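PDB 4FD5: arylalkylamine N-Acetyltransferase 2 from Aedes aegypti, which probably transfers acyl groups from acyl-CoA to the amino group of arylalkylamines such as dopamine and serotonin, as a member of the GNAT acetyltransferase family. Local coordinates for residues F11-S16 with V64-I69; D33-K38 with D170-F175; L60-S65 with N81-G86; E95-I100 with I108-Y113; C189-T194 with E212-M217. One frame throughout, in Å; residues are numbered along the deposited sequence.

Contact 1 of 5, residues F11-S16 with V64-I69; sequences FETISS and VSIMAI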
# COMPACT_ATOMS: atom_id res chain seq x y z
N PHE A 11 5.29 -13.69 13.18
CA PHE A 11 4.36 -12.68 12.64
C PHE A 11 3.49 -12.15 13.77
O PHE A 11 2.95 -12.93 14.57
CB PHE A 11 3.50 -13.26 11.51
CG PHE A 11 4.31 -13.71 10.34
CD1 PHE A 11 4.79 -15.01 10.27
CD2 PHE A 11 4.62 -12.83 9.31
CE1 PHE A 11 5.56 -15.42 9.20
CE2 PHE A 11 5.39 -13.24 8.24
CZ PHE A 11 5.86 -14.54 8.19
N GLU A 12 3.37 -10.83 13.83
CA GLU A 12 2.62 -10.19 14.91
C GLU A 12 1.85 -9.00 14.38
O GLU A 12 2.26 -8.36 13.42
CB GLU A 12 3.57 -9.69 16.00
CG GLU A 12 4.52 -10.75 16.58
CD GLU A 12 3.80 -11.75 17.46
OE1 GLU A 12 2.65 -11.48 17.87
OE2 GLU A 12 4.39 -12.82 17.75
N THR A 13 0.73 -8.68 15.03
CA THR A 13 0.04 -7.42 14.73
C THR A 13 0.92 -6.29 15.27
O THR A 13 1.49 -6.41 16.35
CB THR A 13 -1.35 -7.40 15.39
OG1 THR A 13 -2.13 -8.51 14.90
CG2 THR A 13 -2.07 -6.09 15.08
N ILE A 14 1.04 -5.18 14.54
CA ILE A 14 1.97 -4.12 14.93
C ILE A 14 1.35 -3.23 15.98
O ILE A 14 0.33 -2.59 15.73
CB ILE A 14 2.41 -3.25 13.73
CG1 ILE A 14 2.95 -4.16 12.62
CG2 ILE A 14 3.50 -2.26 14.18
CD1 ILE A 14 3.41 -3.43 11.37
N SER A 15 1.97 -3.22 17.16
CA SER A 15 1.52 -2.41 18.29
C SER A 15 2.33 -1.13 18.35
O SER A 15 3.35 -1.00 17.69
CB SER A 15 1.70 -3.19 19.60
OG SER A 15 3.08 -3.30 19.91
N SER A 16 1.88 -0.18 19.17
CA SER A 16 2.50 1.16 19.18
C SER A 16 3.99 1.16 19.54
O SER A 16 4.73 2.04 19.09
CB SER A 16 1.72 2.12 20.09
OG SER A 16 1.83 1.76 21.46
N VAL A 64 -4.42 -3.12 12.39
CA VAL A 64 -4.58 -4.32 11.56
C VAL A 64 -3.36 -4.59 10.69
O VAL A 64 -3.43 -5.39 9.74
CB VAL A 64 -5.86 -4.30 10.67
CG1 VAL A 64 -7.12 -4.42 11.54
CG2 VAL A 64 -5.92 -3.04 9.81
N SER A 65 -2.23 -3.93 11.00
CA SER A 65 -1.00 -4.17 10.24
C SER A 65 -0.22 -5.35 10.82
O SER A 65 -0.30 -5.62 12.01
CB SER A 65 -0.12 -2.92 10.25
OG SER A 65 -0.82 -1.83 9.67
N ILE A 66 0.56 -6.02 9.97
CA ILE A 66 1.32 -7.20 10.40
C ILE A 66 2.81 -6.95 10.18
O ILE A 66 3.20 -6.37 9.18
CB ILE A 66 0.94 -8.42 9.55
CG1 ILE A 66 -0.57 -8.65 9.53
CG2 ILE A 66 1.70 -9.67 10.02
CD1 ILE A 66 -1.13 -9.06 10.84
N MET A 67 3.65 -7.35 11.13
CA MET A 67 5.09 -7.38 10.94
C MET A 67 5.62 -8.80 11.01
O MET A 67 5.09 -9.67 11.74
CB MET A 67 5.82 -6.52 11.98
CG MET A 67 5.49 -6.89 13.40
SD MET A 67 6.31 -5.76 14.55
CE MET A 67 5.85 -6.52 16.11
N ALA A 68 6.64 -9.03 10.20
CA ALA A 68 7.50 -10.19 10.33
C ALA A 68 8.74 -9.71 11.06
O ALA A 68 9.45 -8.79 10.61
CB ALA A 68 7.89 -10.73 8.95
N ILE A 69 8.97 -10.34 12.20
CA ILE A 69 10.03 -9.93 13.11
C ILE A 69 10.95 -11.12 13.43
O ILE A 69 10.49 -12.23 13.67
CB ILE A 69 9.40 -9.24 14.36
CG1 ILE A 69 10.47 -8.60 15.23
CG2 ILE A 69 8.58 -10.21 15.15
CD1 ILE A 69 9.89 -7.61 16.23
O HOH W 1 -1.24 -2.12 13.37
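Phe11 and Ala68 face each other on one side of an antiparallel strand pair, where the ring's CE2 comes within 3.6 Å of Ala68 CB. Ile66 CG2 lies at the edge of the same ring, close to its plane, and helix 147-161 packs on this side of the sheet. On the opposite face Met67 lies against Glu12 and Ile14. Its CG sits between the backbone N and the carbonyl carbon (chi1 55°), and from there the extended chain carries CE to Glu12 CB at 3.9 Å. Ile14, just past the strand, comes in with its CG1 3.8 Å from Met67 CB, while its CD1 reaches Ser65 CB. The carboxylate of Glu12 leads away from the pair and forms a salt bridge with Arg10. Between these two sets of side chains the backbones join through Glu12 N to Met67 O and Met67 N to Glu12 O, both 2.9 Å. Ile14 N then reaches Ser65 O at 2.9 Å, and a water links Ile14 O to Ser65 N where the strands part. Strand 10-13 is thus fixed at an outer position of the GNAT sheet by main-chain bonds, with apolar contacts on both faces and its charged group turned elsewhere.

Contact 2 of 5, residues D33-K38 with D170-F175; sequences DEPLNK and DATGAF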
# COMPACT_ATOMS: atom_id res chain seq x y z
N ASP A 33 12.05 3.56 -2.80
CA ASP A 33 12.10 2.49 -3.80
C ASP A 33 10.74 2.23 -4.47
O ASP A 33 10.66 1.60 -5.52
CB ASP A 33 12.59 1.22 -3.11
CG ASP A 33 13.20 0.22 -4.06
OD1 ASP A 33 13.82 0.63 -5.06
OD2 ASP A 33 13.08 -0.99 -3.78
N GLU A 34 9.67 2.69 -3.83
CA GLU A 34 8.32 2.49 -4.34
C GLU A 34 8.22 3.13 -5.74
O GLU A 34 8.72 4.23 -5.96
CB GLU A 34 7.33 3.13 -3.35
CG GLU A 34 5.89 2.70 -3.47
CD GLU A 34 5.12 3.53 -4.48
OE1 GLU A 34 5.63 4.59 -4.87
OE2 GLU A 34 4.01 3.12 -4.85
N PRO A 35 7.62 2.41 -6.71
CA PRO A 35 7.68 2.87 -8.11
C PRO A 35 7.29 4.34 -8.35
O PRO A 35 8.02 5.05 -9.05
CB PRO A 35 6.69 1.94 -8.82
CG PRO A 35 6.68 0.70 -7.99
CD PRO A 35 6.87 1.15 -6.57
N LEU A 36 6.15 4.78 -7.82
CA LEU A 36 5.70 6.16 -8.04
C LEU A 36 6.55 7.19 -7.28
O LEU A 36 6.93 8.22 -7.84
CB LEU A 36 4.23 6.34 -7.69
CG LEU A 36 3.25 5.40 -8.41
CD1 LEU A 36 1.83 5.80 -8.08
CD2 LEU A 36 3.50 5.41 -9.92
N ASN A 37 6.84 6.90 -6.02
CA ASN A 37 7.71 7.76 -5.23
C ASN A 37 9.02 7.98 -5.96
O ASN A 37 9.52 9.10 -6.04
CB ASN A 37 7.99 7.14 -3.87
CG ASN A 37 6.77 7.07 -2.99
OD1 ASN A 37 5.71 7.60 -3.33
ND2 ASN A 37 6.90 6.42 -1.84
N LYS A 38 9.58 6.90 -6.50
CA LYS A 38 10.86 7.00 -7.18
C LYS A 38 10.72 7.80 -8.49
O LYS A 38 11.58 8.62 -8.81
CB LYS A 38 11.43 5.61 -7.46
CG LYS A 38 12.85 5.64 -8.03
CD LYS A 38 13.33 4.26 -8.43
CE LYS A 38 13.55 3.38 -7.23
NZ LYS A 38 14.33 2.16 -7.59
N ASP A 170 -4.17 -1.16 -3.86
CA ASP A 170 -3.86 -0.36 -5.03
C ASP A 170 -2.38 -0.56 -5.30
O ASP A 170 -1.52 0.15 -4.76
CB ASP A 170 -4.22 1.12 -4.78
CG ASP A 170 -5.70 1.33 -4.45
OD1 ASP A 170 -6.50 0.37 -4.54
OD2 ASP A 170 -6.07 2.47 -4.07
N ALA A 171 -2.09 -1.56 -6.12
CA ALA A 171 -0.76 -2.10 -6.29
C ALA A 171 -0.06 -1.36 -7.41
O ALA A 171 -0.45 -1.48 -8.57
CB ALA A 171 -0.84 -3.57 -6.59
N THR A 172 0.96 -0.60 -7.05
CA THR A 172 1.65 0.23 -8.02
C THR A 172 2.81 -0.50 -8.68
O THR A 172 3.29 -0.06 -9.72
CB THR A 172 2.21 1.51 -7.36
OG1 THR A 172 3.14 1.14 -6.33
CG2 THR A 172 1.08 2.33 -6.76
N GLY A 173 3.25 -1.59 -8.05
CA GLY A 173 4.44 -2.29 -8.52
C GLY A 173 4.20 -3.74 -8.92
O GLY A 173 3.28 -4.40 -8.43
N ALA A 174 5.06 -4.24 -9.80
CA ALA A 174 4.93 -5.58 -10.34
C ALA A 174 5.08 -6.71 -9.32
O ALA A 174 4.43 -7.76 -9.44
CB ALA A 174 5.92 -5.78 -11.49
N PHE A 175 5.94 -6.52 -8.32
CA PHE A 175 6.21 -7.60 -7.39
C PHE A 175 5.00 -7.84 -6.48
O PHE A 175 4.59 -8.99 -6.28
CB PHE A 175 7.48 -7.33 -6.57
CG PHE A 175 8.72 -7.20 -7.42
CD1 PHE A 175 9.36 -8.34 -7.91
CD2 PHE A 175 9.24 -5.96 -7.72
CE1 PHE A 175 10.51 -8.22 -8.70
CE2 PHE A 175 10.39 -5.84 -8.51
CZ PHE A 175 11.01 -6.97 -8.99
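A helix N-cap lies at the heart of this contact: Glu34 caps helix 35-39 and meets Thr172, next to Gly173 at the N-cap position of helix 174-182. Glu34 divides its carboxylate between two tasks. OE1 accepts from Asn37 N at 2.9 Å in a nearly straight bond, 177° at the hydrogen, which is the capping bond. OE2 takes the hydroxyl of Thr172, with OG1 2.6 Å away and standing well above the carboxylate plane. A bend at chi2 (-87°) folds the glutamate back over its own helix start, and its side chain meets that of Thr172 at about a right angle. With both oxygens engaged, rotation of the carboxylate is probably restricted. The methyl of Thr172 turns to Leu36, CG2 to CD1 3.8 Å, while Pro35 lays its CG 3.8 Å from Gly173 CA. The contact therefore ties helix 35-39 to the turn between strand 166-171 and helix 174-182; Leu36 also packs on Tyr193, just past strand 186-192, and on Ile108 of helix 103-116, and Thr172 on Leu214 of strand 213-220.

Contact 3 of 5, residues L60-S65 with N81-G86; sequences LKDNVS and NGILYG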
# COMPACT_ATOMS: atom_id res chain seq x y z
N LEU A 60 -1.16 2.63 10.67
CA LEU A 60 -0.75 1.77 11.77
C LEU A 60 -1.77 1.80 12.90
O LEU A 60 -2.08 0.77 13.48
CB LEU A 60 0.63 2.17 12.30
CG LEU A 60 1.81 1.71 11.44
CD1 LEU A 60 3.13 2.39 11.83
CD2 LEU A 60 1.95 0.20 11.50
N LYS A 61 -2.32 2.98 13.19
CA LYS A 61 -3.28 3.07 14.29
C LYS A 61 -4.61 2.34 14.08
O LYS A 61 -5.39 2.19 15.03
CB LYS A 61 -3.50 4.53 14.67
CG LYS A 61 -2.27 5.12 15.32
CD LYS A 61 -2.34 6.63 15.41
CE LYS A 61 -1.09 7.17 16.08
NZ LYS A 61 -1.07 8.65 16.17
N ASP A 62 -4.87 1.87 12.86
CA ASP A 62 -6.03 1.01 12.62
C ASP A 62 -5.88 -0.38 13.25
O ASP A 62 -6.83 -1.17 13.28
CB ASP A 62 -6.34 0.86 11.12
CG ASP A 62 -7.03 2.07 10.53
OD1 ASP A 62 -7.54 2.94 11.29
OD2 ASP A 62 -7.09 2.16 9.28
N ASN A 63 -4.67 -0.68 13.73
CA ASN A 63 -4.39 -1.89 14.49
C ASN A 63 -4.65 -3.17 13.70
O ASN A 63 -5.07 -4.18 14.26
CB ASN A 63 -5.25 -1.92 15.76
CG ASN A 63 -4.65 -2.80 16.84
OD1 ASN A 63 -3.43 -2.94 16.93
ND2 ASN A 63 -5.51 -3.38 17.68
N VAL A 64 -4.42 -3.12 12.39
CA VAL A 64 -4.58 -4.32 11.56
C VAL A 64 -3.36 -4.59 10.69
O VAL A 64 -3.43 -5.39 9.74
CB VAL A 64 -5.86 -4.30 10.67
CG1 VAL A 64 -7.12 -4.42 11.54
CG2 VAL A 64 -5.92 -3.04 9.81
N SER A 65 -2.23 -3.93 11.00
CA SER A 65 -1.00 -4.17 10.24
C SER A 65 -0.22 -5.35 10.82
O SER A 65 -0.30 -5.62 12.01
CB SER A 65 -0.12 -2.92 10.25
OG SER A 65 -0.82 -1.83 9.67
N ASN A 81 -1.78 -2.15 6.75
CA ASN A 81 -3.16 -2.33 6.32
C ASN A 81 -4.06 -1.32 6.98
O ASN A 81 -3.89 -1.01 8.17
CB ASN A 81 -3.66 -3.73 6.68
CG ASN A 81 -2.77 -4.83 6.13
OD1 ASN A 81 -2.36 -4.78 4.96
ND2 ASN A 81 -2.45 -5.81 6.96
N GLY A 82 -5.00 -0.79 6.22
CA GLY A 82 -5.96 0.18 6.76
C GLY A 82 -7.40 -0.24 6.56
O GLY A 82 -7.71 -1.14 5.79
N ILE A 83 -8.31 0.43 7.26
CA ILE A 83 -9.72 0.13 7.12
C ILE A 83 -10.43 1.25 6.36
O ILE A 83 -10.36 2.40 6.77
CB ILE A 83 -10.38 -0.03 8.50
CG1 ILE A 83 -9.63 -1.09 9.30
CG2 ILE A 83 -11.85 -0.44 8.32
CD1 ILE A 83 -10.02 -1.16 10.78
N LEU A 84 -11.07 0.89 5.25
CA LEU A 84 -11.87 1.84 4.47
C LEU A 84 -13.34 1.67 4.80
O LEU A 84 -13.86 0.56 4.79
CB LEU A 84 -11.69 1.57 2.98
CG LEU A 84 -10.33 1.93 2.40
CD1 LEU A 84 -10.23 1.35 1.00
CD2 LEU A 84 -10.14 3.45 2.37
N TYR A 85 -14.03 2.79 5.06
CA TYR A 85 -15.47 2.74 5.30
C TYR A 85 -16.30 3.27 4.13
O TYR A 85 -15.95 4.27 3.50
CB TYR A 85 -15.83 3.50 6.58
CG TYR A 85 -15.16 2.92 7.81
CD1 TYR A 85 -15.67 1.79 8.42
CD2 TYR A 85 -14.00 3.48 8.32
CE1 TYR A 85 -15.06 1.25 9.53
CE2 TYR A 85 -13.39 2.94 9.43
CZ TYR A 85 -13.93 1.82 10.03
OH TYR A 85 -13.32 1.28 11.14
N GLY A 86 -17.41 2.60 3.86
CA GLY A 86 -18.31 2.99 2.79
C GLY A 86 -19.01 4.31 3.06
O GLY A 86 -19.46 4.99 2.12
O HOH W 2 -9.81 3.71 9.33
O HOH W 3 -3.19 -0.97 10.75
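This is a buried, mostly polar contact in which the turn between helix 50-60 and strand 66-69 is bonded to the later half of strand 75-85. Asp62 reaches across first: its OD2 accepts from Ile83 N at 2.9 Å, with the donor 41° above the carboxylate plane. Next to it, Val64 CG2 rests 3.3 Å from Asn81 O and packs more loosely against Ile83 CG1. Asn81 grips the turn with its amide, ND2 to Val64 O at 3.0 Å, and the carbonyl oxygen lies almost in the plane of that amide; ND2 has a second partner in Ser155 OG. In the mixed sheet of this GNAT fold, strand 75-85 runs between strands 66-69 and 129-138, and here the turn and its bound water take the place alongside it before strand 66-69 begins. Ser65 places OG beside its own backbone N (chi1 -60°), where it accepts from Asn81 N at 3.1 Å. The same hydroxyl lies 2.7 Å from a water that also accepts from Val64 N and donates to Asn81 O. A second water donates to Ile83 O and, weakly, to Asp62 OD1. Val64 and Asn81 both pack on Phe131 of strand 129-138.

Contact 4 of 5, residues E95-I100 with I108-Y113; sequences EKLNEI and IFKLLY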
# COMPACT_ATOMS: atom_id res chain seq x y z
N GLU A 95 -10.43 17.40 -1.03
CA GLU A 95 -10.02 18.60 -0.30
C GLU A 95 -8.51 18.56 -0.10
O GLU A 95 -7.80 19.54 -0.37
CB GLU A 95 -10.74 18.67 1.05
CG GLU A 95 -10.62 20.00 1.78
CD GLU A 95 -9.31 20.15 2.54
OE1 GLU A 95 -8.52 19.18 2.57
OE2 GLU A 95 -9.07 21.24 3.11
N LYS A 96 -8.03 17.42 0.38
CA LYS A 96 -6.60 17.21 0.57
C LYS A 96 -5.85 17.35 -0.75
O LYS A 96 -4.77 17.95 -0.79
CB LYS A 96 -6.33 15.83 1.20
CG LYS A 96 -4.85 15.52 1.38
CD LYS A 96 -4.63 14.25 2.20
CE LYS A 96 -3.19 13.78 2.13
NZ LYS A 96 -2.22 14.81 2.62
N LEU A 97 -6.41 16.81 -1.83
CA LEU A 97 -5.82 16.96 -3.16
C LEU A 97 -5.52 18.44 -3.40
O LEU A 97 -4.44 18.80 -3.87
CB LEU A 97 -6.75 16.39 -4.25
CG LEU A 97 -6.21 16.20 -5.69
CD1 LEU A 97 -4.78 15.66 -5.67
CD2 LEU A 97 -7.11 15.31 -6.57
N ASN A 98 -6.47 19.30 -3.03
CA ASN A 98 -6.28 20.75 -3.14
C ASN A 98 -5.26 21.29 -2.14
O ASN A 98 -4.60 22.30 -2.40
CB ASN A 98 -7.61 21.48 -2.93
CG ASN A 98 -8.69 21.03 -3.91
OD1 ASN A 98 -8.42 20.77 -5.08
ND2 ASN A 98 -9.93 20.96 -3.42
N GLU A 99 -5.13 20.63 -1.00
CA GLU A 99 -4.37 21.17 0.13
C GLU A 99 -2.85 20.93 0.12
O GLU A 99 -2.11 21.58 0.86
CB GLU A 99 -4.97 20.65 1.44
CG GLU A 99 -4.49 21.40 2.68
CD GLU A 99 -4.72 22.89 2.58
OE1 GLU A 99 -3.82 23.60 2.09
OE2 GLU A 99 -5.81 23.36 2.99
N ILE A 100 -2.37 20.01 -0.71
CA ILE A 100 -0.96 19.60 -0.66
C ILE A 100 0.01 20.58 -1.33
O ILE A 100 -0.21 21.01 -2.46
CB ILE A 100 -0.78 18.20 -1.28
CG1 ILE A 100 -1.72 17.19 -0.62
CG2 ILE A 100 0.67 17.76 -1.16
CD1 ILE A 100 -1.96 15.92 -1.43
N ILE A 108 0.94 11.80 -7.22
CA ILE A 108 0.60 10.44 -6.77
C ILE A 108 -0.83 10.34 -6.21
O ILE A 108 -1.63 9.48 -6.63
CB ILE A 108 1.61 9.95 -5.71
CG1 ILE A 108 3.01 9.86 -6.32
CG2 ILE A 108 1.17 8.60 -5.13
CD1 ILE A 108 4.11 9.70 -5.29
N PHE A 109 -1.15 11.23 -5.28
CA PHE A 109 -2.49 11.26 -4.69
C PHE A 109 -3.56 11.34 -5.78
O PHE A 109 -4.54 10.60 -5.76
CB PHE A 109 -2.62 12.45 -3.72
CG PHE A 109 -3.93 12.48 -2.97
CD1 PHE A 109 -4.00 12.07 -1.64
CD2 PHE A 109 -5.09 12.92 -3.59
CE1 PHE A 109 -5.21 12.11 -0.94
CE2 PHE A 109 -6.30 12.96 -2.90
CZ PHE A 109 -6.36 12.55 -1.58
N LYS A 110 -3.35 12.24 -6.73
CA LYS A 110 -4.28 12.45 -7.83
C LYS A 110 -4.49 11.19 -8.66
O LYS A 110 -5.64 10.84 -8.96
CB LYS A 110 -3.80 13.60 -8.71
CG LYS A 110 -4.76 14.00 -9.81
CD LYS A 110 -4.28 15.28 -10.52
CE LYS A 110 -4.72 15.33 -11.98
NZ LYS A 110 -6.20 15.46 -12.15
N LEU A 111 -3.41 10.50 -9.04
CA LEU A 111 -3.59 9.29 -9.83
C LEU A 111 -4.42 8.26 -9.06
O LEU A 111 -5.37 7.66 -9.60
CB LEU A 111 -2.25 8.69 -10.23
CG LEU A 111 -2.32 7.30 -10.89
CD1 LEU A 111 -3.16 7.31 -12.18
CD2 LEU A 111 -0.91 6.79 -11.14
N LEU A 112 -4.08 8.06 -7.79
CA LEU A 112 -4.80 7.03 -7.02
C LEU A 112 -6.28 7.41 -6.82
O LEU A 112 -7.18 6.56 -6.95
CB LEU A 112 -4.10 6.76 -5.70
CG LEU A 112 -2.66 6.28 -5.83
CD1 LEU A 112 -1.95 6.40 -4.49
CD2 LEU A 112 -2.62 4.85 -6.35
N TYR A 113 -6.54 8.68 -6.52
CA TYR A 113 -7.93 9.16 -6.41
C TYR A 113 -8.73 8.94 -7.69
O TYR A 113 -9.85 8.39 -7.69
CB TYR A 113 -7.90 10.65 -6.03
CG TYR A 113 -9.25 11.31 -6.07
CD1 TYR A 113 -10.15 11.16 -5.02
CD2 TYR A 113 -9.62 12.09 -7.15
CE1 TYR A 113 -11.38 11.77 -5.05
CE2 TYR A 113 -10.86 12.70 -7.20
CZ TYR A 113 -11.73 12.53 -6.15
OH TYR A 113 -12.97 13.14 -6.20
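Leu97 and Phe109 both start with CG anti to the backbone N (chi1 -168° and -175°), which sends the leucine branches and the phenyl ring into the space between two nearly antiparallel helices, 92-99 and 103-116. The short segments have axes 10.2 Å apart at an angle of 159°. Leu97 forks: CD1 presses on Phe109 CD2 at 3.5 Å and on Lys110 CB at 3.8 Å, whereas CD2 approaches Tyr113 CD2 at 4.1 Å, its side chain roughly perpendicular to that of the tyrosine. On the same side of the phenyl ring the aliphatic part of Lys96 runs obliquely past, with Lys96 CD 3.8 Å from Phe109 CE1. Ile100, just past the end of the first helix, adds its CD1 near Phe109 CB. Lys110 contributes only its base here, since its ammonium leads away to a salt bridge with Glu114. No hydrogen bond crosses between the segments, so the helical hairpin closes through apolar surface, partly supplied by the hydrocarbon chains of lysines at the protein's surface.

Contact 5 of 5, residues C189-T194 with E212-M217; sequences CEINYT and EKLKIM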
# COMPACT_ATOMS: atom_id res chain seq x y z
N CYS A 189 -9.30 -2.62 -11.81
CA CYS A 189 -9.02 -1.39 -12.58
C CYS A 189 -7.53 -1.38 -12.88
O CYS A 189 -6.76 -1.81 -12.05
CB CYS A 189 -9.42 -0.16 -11.74
SG CYS A 189 -9.43 1.41 -12.63
N GLU A 190 -7.11 -0.91 -14.05
CA GLU A 190 -5.67 -0.84 -14.31
C GLU A 190 -5.32 0.28 -15.26
O GLU A 190 -6.14 0.68 -16.09
CB GLU A 190 -5.13 -2.17 -14.82
CG GLU A 190 -5.62 -2.59 -16.19
CD GLU A 190 -5.10 -3.96 -16.58
OE1 GLU A 190 -4.46 -4.62 -15.73
OE2 GLU A 190 -5.34 -4.38 -17.72
N ILE A 191 -4.10 0.79 -15.14
CA ILE A 191 -3.62 1.82 -16.06
C ILE A 191 -2.12 1.69 -16.30
O ILE A 191 -1.34 1.42 -15.37
CB ILE A 191 -3.99 3.24 -15.58
CG1 ILE A 191 -3.62 4.29 -16.64
CG2 ILE A 191 -3.33 3.55 -14.25
CD1 ILE A 191 -4.07 5.69 -16.28
N ASN A 192 -1.71 1.83 -17.56
CA ASN A 192 -0.30 1.78 -17.93
C ASN A 192 0.33 3.14 -17.69
O ASN A 192 -0.22 4.15 -18.12
CB ASN A 192 -0.13 1.44 -19.41
CG ASN A 192 -0.56 0.03 -19.75
OD1 ASN A 192 -0.17 -0.92 -19.08
ND2 ASN A 192 -1.35 -0.11 -20.80
N TYR A 193 1.47 3.15 -17.01
CA TYR A 193 2.16 4.40 -16.70
C TYR A 193 2.56 5.13 -17.99
O TYR A 193 2.59 6.35 -18.04
CB TYR A 193 3.39 4.13 -15.83
CG TYR A 193 3.03 3.57 -14.48
CD1 TYR A 193 2.05 4.18 -13.71
CD2 TYR A 193 3.64 2.44 -13.99
CE1 TYR A 193 1.71 3.67 -12.47
CE2 TYR A 193 3.31 1.93 -12.75
CZ TYR A 193 2.34 2.56 -12.01
OH TYR A 193 1.99 2.05 -10.77
N THR A 194 2.83 4.37 -19.05
CA THR A 194 3.23 5.03 -20.29
C THR A 194 2.07 5.73 -20.97
O THR A 194 2.28 6.52 -21.89
CB THR A 194 3.90 4.05 -21.28
OG1 THR A 194 3.07 2.90 -21.45
CG2 THR A 194 5.26 3.62 -20.77
N GLU A 212 5.00 -1.52 -14.63
CA GLU A 212 4.33 -1.20 -15.88
C GLU A 212 2.97 -0.55 -15.67
O GLU A 212 2.58 0.37 -16.40
CB GLU A 212 4.18 -2.47 -16.70
CG GLU A 212 4.15 -2.25 -18.18
CD GLU A 212 4.44 -3.54 -18.94
OE1 GLU A 212 5.46 -3.59 -19.65
OE2 GLU A 212 3.64 -4.49 -18.81
N LYS A 213 2.23 -1.03 -14.67
CA LYS A 213 0.84 -0.63 -14.46
C LYS A 213 0.52 -0.38 -13.01
O LYS A 213 1.15 -0.95 -12.12
CB LYS A 213 -0.11 -1.75 -14.93
CG LYS A 213 -0.09 -2.06 -16.40
CD LYS A 213 -0.85 -3.34 -16.70
CE LYS A 213 -0.86 -3.66 -18.19
NZ LYS A 213 -1.75 -4.80 -18.50
N LEU A 214 -0.46 0.47 -12.78
CA LEU A 214 -1.13 0.56 -11.48
C LEU A 214 -2.35 -0.34 -11.58
O LEU A 214 -3.15 -0.18 -12.51
CB LEU A 214 -1.57 1.98 -11.19
CG LEU A 214 -2.65 2.16 -10.11
CD1 LEU A 214 -2.16 1.68 -8.76
CD2 LEU A 214 -3.03 3.62 -10.03
N LYS A 215 -2.50 -1.29 -10.66
CA LYS A 215 -3.68 -2.16 -10.68
C LYS A 215 -4.40 -2.05 -9.36
O LYS A 215 -3.79 -2.23 -8.31
CB LYS A 215 -3.28 -3.62 -10.91
CG LYS A 215 -2.54 -3.89 -12.21
CD LYS A 215 -2.32 -5.39 -12.41
CE LYS A 215 -1.58 -5.66 -13.72
NZ LYS A 215 -1.49 -7.11 -14.00
N ILE A 216 -5.69 -1.72 -9.40
CA ILE A 216 -6.54 -1.84 -8.22
C ILE A 216 -7.14 -3.24 -8.22
O ILE A 216 -7.86 -3.64 -9.17
CB ILE A 216 -7.65 -0.78 -8.17
CG1 ILE A 216 -7.02 0.62 -8.09
CG2 ILE A 216 -8.57 -1.03 -6.98
CD1 ILE A 216 -8.05 1.73 -8.08
N MET A 217 -6.83 -3.97 -7.15
CA MET A 217 -7.06 -5.41 -7.09
C MET A 217 -7.84 -5.74 -5.83
O MET A 217 -7.71 -5.06 -4.81
CB MET A 217 -5.73 -6.17 -7.08
CG MET A 217 -4.82 -5.79 -8.25
SD MET A 217 -3.22 -6.63 -8.26
CE MET A 217 -3.71 -8.24 -8.90
O HOH W 4 3.81 1.52 -18.49
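The ring of Tyr193 lies with one face over the strand start, Lys213 CA standing 3.9 Å above the plane and offset toward the rim, while Glu212 O and Leu214 N approach obliquely. The ring sits just past an antiparallel pair at the edge of the GNAT sheet, strands 186-192 and 213-220. The Tyr193 side chain meets Leu214 at about a right angle, with Tyr193 CE1 3.9 Å from Leu214 CB, and the tyrosine hydroxyl hydrogen-bonds to Thr172 O. Backbone bonds join Cys189 with Ile216 and Ile191 with Leu214 in both directions; Tyr193 N extends the pattern to Glu212 O at 3.1 Å, and a water bridges Glu212 O to Thr194 N. Cys189, Ile191, Leu214 and Ile216 share the face toward helix 103-116, where Ile191 CG2 packs 3.9 Å from Leu214 CB. The other face is polar. Glu190 has CG between its backbone N and carbonyl carbon (chi1 67°), and its extended chain runs alongside Lys215 in the same direction. Glu190 OE2 makes a long salt bridge to Lys213 NZ, 3.7 Å. The Asn192 side chain lies alongside Lys213, and its amide nitrogen goes to Asp195. At the far end of the pair Cys189 N donates to Ile216 O at 3.2 Å.

How the contacts relate
Contacts 1 and 5 bind the two outermost strands of the seven-stranded sheet, 10-13 and 186-192, to their neighbours, and their centres lie about 28 Å apart on opposite sides of the chain's centre. Contact 3 continues from contact 1: the two share Val64 and Ser65, and Ile14 CD1 packs 3.9 Å from Leu60 CD2. On the other side, contact 2 meets contact 5 through Ala171 N and Lys215 O, 2.9 Å apart in a probable hydrogen bond. Contact 4 lies outside the sheet; its helix 103-116 touches contacts 2 and 5, with Leu111 CG 3.8 Å from Leu214 CD2. As in other GNAT enzymes, acyl-CoA probably binds where strands 129-138 and 166-171 diverge, the latter leading into contact 2.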